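Local atomic coordinates of ankyrin repeat domain protein (Legionella pneumophila subsp. pneumophila, PDB entry 6MCA), a protein that is a Legionella effector with ankyrin repeats and a cysteine protease-like region, and interacts with the host LARP7 component of the 7SK snRNP complex. Residues D387-L392 / L430-K435; G416-A421 / K435-L440. All coordinates share one frame; numbering follows the deposited sequence.

Interaction 1. Residues D387-L392 / L430-K435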
ATOM      1  N   ASP A 387      -1.848  14.803  -4.944  1.00 30.74           N
ATOM      2  CA  ASP A 387      -1.908  13.870  -3.822  1.00 27.11           C
ATOM      3  C   ASP A 387      -0.946  14.277  -2.713  1.00 28.08           C
ATOM      4  O   ASP A 387      -1.271  14.146  -1.525  1.00 28.71           O
ATOM      5  CB  ASP A 387      -1.612  12.450  -4.303  1.00 30.39           C
ATOM      6  CG  ASP A 387      -2.305  11.396  -3.461  1.00 39.89           C
ATOM      7  OD1 ASP A 387      -3.486  11.600  -3.107  1.00 35.48           O
ATOM      8  OD2 ASP A 387      -1.671  10.366  -3.150  1.00 40.73           O
ATOM      9  N   LYS A 388       0.245  14.762  -3.080  1.00 29.09           N
ATOM     10  CA  LYS A 388       1.153  15.329  -2.085  1.00 33.79           C
ATOM     11  C   LYS A 388       0.450  16.403  -1.262  1.00 32.18           C
ATOM     12  O   LYS A 388       0.424  16.350  -0.022  1.00 32.89           O
ATOM     13  CB  LYS A 388       2.385  15.924  -2.771  1.00 32.10           C
ATOM     14  CG  LYS A 388       3.368  14.919  -3.342  1.00 40.76           C
ATOM     15  CD  LYS A 388       4.571  15.643  -3.930  1.00 24.71           C
ATOM     16  CE  LYS A 388       5.559  14.681  -4.563  1.00 55.85           C
ATOM     17  NZ  LYS A 388       6.709  15.404  -5.177  1.00 59.65           N
ATOM     18  N   ASP A 389      -0.133  17.389  -1.950  1.00 28.75           N
ATOM     19  CA  ASP A 389      -0.784  18.487  -1.243  1.00 27.93           C
ATOM     20  C   ASP A 389      -2.001  18.012  -0.454  1.00 42.78           C
ATOM     21  O   ASP A 389      -2.281  18.546   0.624  1.00 35.01           O
ATOM     22  CB  ASP A 389      -1.169  19.587  -2.230  1.00 34.25           C
ATOM     23  CG  ASP A 389       0.042  20.312  -2.791  1.00 54.96           C
ATOM     24  OD1 ASP A 389       1.013  20.525  -2.033  1.00 38.60           O
ATOM     25  OD2 ASP A 389       0.026  20.666  -3.989  1.00 54.44           O
ATOM     26  N   ARG A 390      -2.715  17.000  -0.953  1.00 32.42           N
ATOM     27  CA  ARG A 390      -3.874  16.474  -0.237  1.00 30.80           C
ATOM     28  C   ARG A 390      -3.459  15.828   1.078  1.00 37.02           C
ATOM     29  O   ARG A 390      -4.095  16.045   2.116  1.00 42.61           O
ATOM     30  CB  ARG A 390      -4.620  15.469  -1.119  1.00 32.90           C
ATOM     31  CG  ARG A 390      -5.926  14.950  -0.527  1.00 24.71           C
ATOM     32  CD  ARG A 390      -5.748  13.596   0.158  1.00 36.10           C
ATOM     33  NE  ARG A 390      -5.364  12.541  -0.776  1.00 38.02           N
ATOM     34  CZ  ARG A 390      -5.415  11.242  -0.497  1.00 38.80           C
ATOM     35  NH1 ARG A 390      -5.834  10.834   0.694  1.00 37.64           N
ATOM     36  NH2 ARG A 390      -5.047  10.348  -1.407  1.00 29.55           N
ATOM     37  N   ALA A 391      -2.398  15.018   1.050  1.00 25.85           N
ATOM     38  CA  ALA A 391      -1.923  14.393   2.280  1.00 33.25           C
ATOM     39  C   ALA A 391      -1.423  15.439   3.270  1.00 35.74           C
ATOM     40  O   ALA A 391      -1.696  15.348   4.480  1.00 38.15           O
ATOM     41  CB  ALA A 391      -0.826  13.378   1.961  1.00 26.08           C
ATOM     42  N   LEU A 392      -0.697  16.447   2.775  1.00 35.24           N
ATOM     43  CA  LEU A 392      -0.238  17.518   3.656  1.00 33.33           C
ATOM     44  C   LEU A 392      -1.414  18.250   4.298  1.00 31.84           C
ATOM     45  O   LEU A 392      -1.394  18.547   5.501  1.00 35.52           O
ATOM     46  CB  LEU A 392       0.646  18.490   2.875  1.00 28.66           C
ATOM     47  CG  LEU A 392       1.238  19.665   3.655  1.00 41.96           C
ATOM     48  CD1 LEU A 392       1.997  19.169   4.872  1.00 37.44           C
ATOM     49  CD2 LEU A 392       2.145  20.490   2.759  1.00 30.20           C
ATOM     50  N   LEU A 430       8.122  26.013  -1.058  1.00 43.13           N
ATOM     51  CA  LEU A 430       8.058  27.119  -0.108  1.00 45.37           C
ATOM     52  C   LEU A 430       6.641  27.319   0.416  1.00 50.44           C
ATOM     53  O   LEU A 430       6.451  27.648   1.592  1.00 54.19           O
ATOM     54  CB  LEU A 430       8.583  28.400  -0.756  1.00 51.82           C
ATOM     55  CG  LEU A 430      10.093  28.619  -0.642  1.00 70.78           C
ATOM     56  CD1 LEU A 430      10.556  29.722  -1.583  1.00 71.87           C
ATOM     57  CD2 LEU A 430      10.486  28.932   0.795  1.00 54.31           C
ATOM     58  N   GLU A 431       5.631  27.123  -0.436  1.00 40.35           N
ATOM     59  CA  GLU A 431       4.251  27.183   0.038  1.00 44.55           C
ATOM     60  C   GLU A 431       3.969  26.072   1.042  1.00 43.82           C
ATOM     61  O   GLU A 431       3.340  26.305   2.086  1.00 55.46           O
ATOM     62  CB  GLU A 431       3.285  27.099  -1.144  1.00 37.61           C
ATOM     63  CG  GLU A 431       3.430  28.232  -2.148  1.00 48.52           C
ATOM     64  CD  GLU A 431       2.692  27.964  -3.444  1.00 59.46           C
ATOM     65  OE1 GLU A 431       2.898  28.724  -4.415  1.00 72.42           O
ATOM     66  OE2 GLU A 431       1.907  26.993  -3.495  1.00 64.93           O
ATOM     67  N   ARG A 432       4.428  24.853   0.742  1.00 37.45           N
ATOM     68  CA  ARG A 432       4.282  23.757   1.698  1.00 45.72           C
ATOM     69  C   ARG A 432       5.019  24.062   2.998  1.00 38.52           C
ATOM     70  O   ARG A 432       4.529  23.749   4.091  1.00 41.63           O
ATOM     71  CB  ARG A 432       4.789  22.452   1.088  1.00 38.81           C
ATOM     72  CG  ARG A 432       4.092  22.056  -0.203  1.00 44.40           C
ATOM     73  CD  ARG A 432       4.363  20.603  -0.556  1.00 51.12           C
ATOM     74  NE  ARG A 432       3.680  20.204  -1.783  1.00 40.72           N
ATOM     75  CZ  ARG A 432       4.302  19.828  -2.896  1.00 47.83           C
ATOM     76  NH1 ARG A 432       5.627  19.794  -2.939  1.00 45.38           N
ATOM     77  NH2 ARG A 432       3.598  19.483  -3.966  1.00 34.67           N
ATOM     78  N   ALA A 433       6.194  24.688   2.899  1.00 45.45           N
ATOM     79  CA  ALA A 433       6.957  25.043   4.088  1.00 44.75           C
ATOM     80  C   ALA A 433       6.231  26.091   4.918  1.00 47.85           C
ATOM     81  O   ALA A 433       6.280  26.051   6.148  1.00 51.07           O
ATOM     82  CB  ALA A 433       8.348  25.539   3.691  1.00 49.07           C
ATOM     83  N   GLU A 434       5.567  27.046   4.265  1.00 48.47           N
ATOM     84  CA  GLU A 434       4.751  28.013   4.993  1.00 53.13           C
ATOM     85  C   GLU A 434       3.614  27.313   5.729  1.00 55.79           C
ATOM     86  O   GLU A 434       3.374  27.562   6.922  1.00 58.64           O
ATOM     87  CB  GLU A 434       4.202  29.064   4.027  1.00 54.90           C
ATOM     88  CG  GLU A 434       3.886  30.405   4.667  1.00 79.67           C
ATOM     89  CD  GLU A 434       5.127  31.241   4.909  1.00 88.01           C
ATOM     90  OE1 GLU A 434       5.595  31.293   6.065  1.00 94.55           O
ATOM     91  OE2 GLU A 434       5.634  31.845   3.940  1.00 87.58           O
ATOM     92  N   LYS A 435       2.903  26.429   5.021  1.00 45.01           N
ATOM     93  CA  LYS A 435       1.850  25.632   5.646  1.00 34.80           C
ATOM     94  C   LYS A 435       2.361  24.903   6.883  1.00 41.28           C
ATOM     95  O   LYS A 435       1.688  24.869   7.920  1.00 37.60           O
ATOM     96  CB  LYS A 435       1.291  24.621   4.644  1.00 41.22           C
ATOM     97  CG  LYS A 435       0.335  25.180   3.606  1.00 38.98           C
ATOM     98  CD  LYS A 435      -0.342  24.036   2.862  1.00 38.00           C
ATOM     99  CE  LYS A 435      -1.007  24.505   1.581  1.00 37.42           C
ATOM    100  NZ  LYS A 435      -1.483  23.353   0.765  1.00 61.76           N
TER

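Interaction 2. Residues G416-A421 / K435-L440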
ATOM      1  N   GLY A 416       9.468  16.119   9.312  1.00 46.47           N
ATOM      2  CA  GLY A 416      10.141  15.272   8.341  1.00 38.10           C
ATOM      3  C   GLY A 416       9.936  15.759   6.920  1.00 37.26           C
ATOM      4  O   GLY A 416      10.886  15.851   6.136  1.00 35.42           O
ATOM      5  N   ILE A 417       8.685  16.078   6.572  1.00 40.84           N
ATOM      6  CA  ILE A 417       8.395  16.648   5.254  1.00 42.83           C
ATOM      7  C   ILE A 417       9.252  17.884   5.014  1.00 40.79           C
ATOM      8  O   ILE A 417       9.958  17.991   4.004  1.00 46.64           O
ATOM      9  CB  ILE A 417       6.899  16.982   5.123  1.00 45.28           C
ATOM     10  CG1 ILE A 417       6.040  15.724   5.250  1.00 36.89           C
ATOM     11  CG2 ILE A 417       6.627  17.689   3.800  1.00 24.56           C
ATOM     12  CD1 ILE A 417       4.558  15.992   5.088  1.00 39.09           C
ATOM     13  N   LEU A 418       9.212  18.826   5.960  1.00 39.34           N
ATOM     14  CA  LEU A 418       9.907  20.100   5.795  1.00 49.32           C
ATOM     15  C   LEU A 418      11.406  19.899   5.609  1.00 50.38           C
ATOM     16  O   LEU A 418      12.018  20.501   4.719  1.00 41.03           O
ATOM     17  CB  LEU A 418       9.631  20.998   7.003  1.00 47.99           C
ATOM     18  CG  LEU A 418      10.447  22.286   7.125  1.00 45.20           C
ATOM     19  CD1 LEU A 418      10.179  23.215   5.951  1.00 37.44           C
ATOM     20  CD2 LEU A 418      10.151  22.979   8.447  1.00 38.91           C
ATOM     21  N   PHE A 419      12.016  19.048   6.436  1.00 40.93           N
ATOM     22  CA  PHE A 419      13.467  18.909   6.396  1.00 52.20           C
ATOM     23  C   PHE A 419      13.926  18.124   5.174  1.00 50.90           C
ATOM     24  O   PHE A 419      14.910  18.500   4.526  1.00 52.98           O
ATOM     25  CB  PHE A 419      13.970  18.245   7.677  1.00 54.39           C
ATOM     26  CG  PHE A 419      15.467  18.239   7.809  1.00 75.57           C
ATOM     27  CD1 PHE A 419      16.154  19.401   8.125  1.00 70.98           C
ATOM     28  CD2 PHE A 419      16.188  17.071   7.620  1.00 77.60           C
ATOM     29  CE1 PHE A 419      17.531  19.398   8.247  1.00 74.14           C
ATOM     30  CE2 PHE A 419      17.566  17.062   7.741  1.00 72.20           C
ATOM     31  CZ  PHE A 419      18.238  18.227   8.056  1.00 70.76           C
ATOM     32  N   GLN A 420      13.231  17.036   4.833  1.00 52.45           N
ATOM     33  CA  GLN A 420      13.734  16.142   3.799  1.00 43.89           C
ATOM     34  C   GLN A 420      13.285  16.514   2.392  1.00 40.42           C
ATOM     35  O   GLN A 420      14.047  16.308   1.441  1.00 49.80           O
ATOM     36  CB  GLN A 420      13.306  14.701   4.093  1.00 40.06           C
ATOM     37  CG  GLN A 420      13.759  14.171   5.445  1.00 37.78           C
ATOM     38  CD  GLN A 420      13.604  12.666   5.560  1.00 41.61           C
ATOM     39  OE1 GLN A 420      13.829  11.931   4.597  1.00 35.78           O
ATOM     40  NE2 GLN A 420      13.213  12.200   6.740  1.00 35.16           N
ATOM     41  N   ALA A 421      12.077  17.054   2.222  1.00 42.09           N
ATOM     42  CA  ALA A 421      11.464  17.131   0.903  1.00 48.39           C
ATOM     43  C   ALA A 421      11.303  18.544   0.359  1.00 46.03           C
ATOM     44  O   ALA A 421      10.847  18.699  -0.779  1.00 57.91           O
ATOM     45  CB  ALA A 421      10.095  16.439   0.926  1.00 35.76           C
ATOM     46  N   LYS A 435       2.903  26.429   5.021  1.00 45.01           N
ATOM     47  CA  LYS A 435       1.850  25.632   5.646  1.00 34.80           C
ATOM     48  C   LYS A 435       2.361  24.903   6.883  1.00 41.28           C
ATOM     49  O   LYS A 435       1.688  24.869   7.920  1.00 37.60           O
ATOM     50  CB  LYS A 435       1.291  24.621   4.644  1.00 41.22           C
ATOM     51  CG  LYS A 435       0.335  25.180   3.606  1.00 38.98           C
ATOM     52  CD  LYS A 435      -0.342  24.036   2.862  1.00 38.00           C
ATOM     53  CE  LYS A 435      -1.007  24.505   1.581  1.00 37.42           C
ATOM     54  NZ  LYS A 435      -1.483  23.353   0.765  1.00 61.76           N
ATOM     55  N   ILE A 436       3.555  24.314   6.789  1.00 50.57           N
ATOM     56  CA  ILE A 436       4.079  23.507   7.889  1.00 43.23           C
ATOM     57  C   ILE A 436       4.556  24.393   9.036  1.00 44.04           C
ATOM     58  O   ILE A 436       4.304  24.102  10.212  1.00 38.85           O
ATOM     59  CB  ILE A 436       5.202  22.587   7.375  1.00 41.39           C
ATOM     60  CG1 ILE A 436       4.635  21.550   6.404  1.00 51.46           C
ATOM     61  CG2 ILE A 436       5.911  21.905   8.533  1.00 39.48           C
ATOM     62  CD1 ILE A 436       5.671  20.949   5.479  1.00 47.22           C
ATOM     63  N   LEU A 437       5.256  25.484   8.715  1.00 53.23           N
ATOM     64  CA  LEU A 437       5.769  26.387   9.736  1.00 54.55           C
ATOM     65  C   LEU A 437       4.654  27.093  10.487  1.00 49.90           C
ATOM     66  O   LEU A 437       4.882  27.552  11.611  1.00 58.18           O
ATOM     67  CB  LEU A 437       6.705  27.417   9.106  1.00 44.84           C
ATOM     68  CG  LEU A 437       8.064  26.887   8.640  1.00 54.58           C
ATOM     69  CD1 LEU A 437       8.836  27.967   7.896  1.00 66.46           C
ATOM     70  CD2 LEU A 437       8.864  26.351   9.814  1.00 42.53           C
ATOM     71  N   ASN A 438       3.461  27.200   9.893  1.00 48.92           N
ATOM     72  CA  ASN A 438       2.315  27.678  10.660  1.00 41.77           C
ATOM     73  C   ASN A 438       2.105  26.856  11.928  1.00 38.10           C
ATOM     74  O   ASN A 438       1.646  27.388  12.946  1.00 48.45           O
ATOM     75  CB  ASN A 438       1.051  27.646   9.801  1.00 53.75           C
ATOM     76  CG  ASN A 438       0.666  29.014   9.284  1.00 51.11           C
ATOM     77  OD1 ASN A 438       1.424  29.976   9.409  1.00 64.94           O
ATOM     78  ND2 ASN A 438      -0.524  29.112   8.701  1.00 70.68           N
ATOM     79  N   ILE A 439       2.442  25.571  11.889  1.00 49.88           N
ATOM     80  CA  ILE A 439       2.279  24.683  13.032  1.00 47.53           C
ATOM     81  C   ILE A 439       3.582  24.513  13.805  1.00 44.27           C
ATOM     82  O   ILE A 439       3.579  24.528  15.037  1.00 54.98           O
ATOM     83  CB  ILE A 439       1.729  23.318  12.564  1.00 42.44           C
ATOM     84  CG1 ILE A 439       0.292  23.465  12.058  1.00 35.55           C
ATOM     85  CG2 ILE A 439       1.806  22.289  13.683  1.00 37.54           C
ATOM     86  CD1 ILE A 439      -0.307  22.177  11.540  1.00 41.19           C
ATOM     87  N   LEU A 440       4.705  24.358  13.102  1.00 60.16           N
ATOM     88  CA  LEU A 440       5.969  24.080  13.775  1.00 49.32           C
ATOM     89  C   LEU A 440       6.553  25.288  14.497  1.00 61.22           C
ATOM     90  O   LEU A 440       7.570  25.140  15.182  1.00 57.70           O
ATOM     91  CB  LEU A 440       6.991  23.536  12.776  1.00 45.38           C
ATOM     92  CG  LEU A 440       6.747  22.099  12.321  1.00 47.69           C
ATOM     93  CD1 LEU A 440       7.942  21.573  11.545  1.00 46.28           C
ATOM     94  CD2 LEU A 440       6.445  21.211  13.519  1.00 36.67           C
TER

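Interaction 1. Residues D387-L392 / L430-K435
Arg432 reaches from helix 427-440 to Asp389 and Leu392 of helix 373-399, joining two nearly parallel helices of the C-terminal all-helical bundle. The short segments run 8° apart, with their axes 11.7 Å from each other; at that spacing the long arginine spans most of the gap. Arginine suits the task because its two parts do different work. Its chain is extended from CG to NE, and the aliphatic base lies obliquely against Leu392, whose CD2 is 3.7 Å from Arg432 CB. Leucine fits here as a buried, branched side chain: with CG set anti to the backbone N (chi1 -179°), it sends CD2 to the arginine, while the residue also packs on Leu414 and Ile417 of helix 404-421.

Farther out, the short Asp389 side chain crosses the arginine at about a right angle, and the carboxylate and guanidinium planes are inclined to each other. Arg432 NE donates to Asp389 OD1 over 2.7 Å in a nearly straight salt-bridge hydrogen bond (167°). The oxygen lies close to the guanidinium plane, whereas the donor approaches the syn side of the carboxylate from outside its plane. Glu385, one turn earlier on helix 373-399, forms a salt bridge with Arg432 NH2 and another with Lys388 NZ, so carboxylates probably offset the positive charge of these two neighbours. The CD methylene of Lys435 adds a looser contact with Leu392 CD2, while its ammonium pairs with Asp393. Over one face of the guanidinium sits the aliphatic start of Lys388, its CB 3.9 Å from Arg432 NH2.

Interaction 2. Residues G416-A421 / K435-L440
Leu418 meets helix 427-440 with both its base and its tip: CB faces Ile436, while CD2 reaches Leu437 and Leu440. Its CG stands anti to the backbone N (chi1 170°), carrying the branched end toward these two leucines. Leu418 crosses Leu437 at about a right angle, and the methyls that meet, CD2 of each, are 3.9 Å apart. Against Leu440 the arrangement differs: the side chains slide past one another in opposite directions, bringing Leu418 CD2 within 4.1 Å of Leu440 CD1.

The contact belongs to a helix-loop-helix hairpin in the C-terminal helical bundle, whose short segments cross at -131°. Beta-branched Ile436 suits the nearest backbone approach, opposite Leu418, because it offers two arms from one CB. Its CG2 packs at Leu418 CB, 4.1 Å away, whereas the longer CG1 arm extends CD1 slantwise past Ile417. There CD1 of Ile436 is 3.8 Å from Ile417 CG2. Leucine suits positions 418, 437 and 440, where a branched apolar end extends into a layer shared with further helices: Leu449 of helix 447-458 touches Leu418, Leu437 and Leu440, and Ile471 of helix 463-474 packs on Leu418.

Both interactions hold helix 427-440, gripping it against consecutive helices of the chain: 373-399 in interaction 1 and 404-421 in interaction 2. The first, nearly parallel and partly buried, combines an apolar base with charged groups, most of them partly exposed; the second, steeply crossed and wholly buried, relies on aliphatic packing alone. Their centres are 8 Å apart, and the apolar parts merge. Leu392 CD1 lies 3.9 Å from Ile436 CG1, and Ala433 CB comes within 3.7 Å of Leu418 CD1. Thus the three helices share one hydrophobic centre, with ion pairs at the margin of interaction 1 and the helices 447-458 and 463-474 continuing it beyond interaction 2.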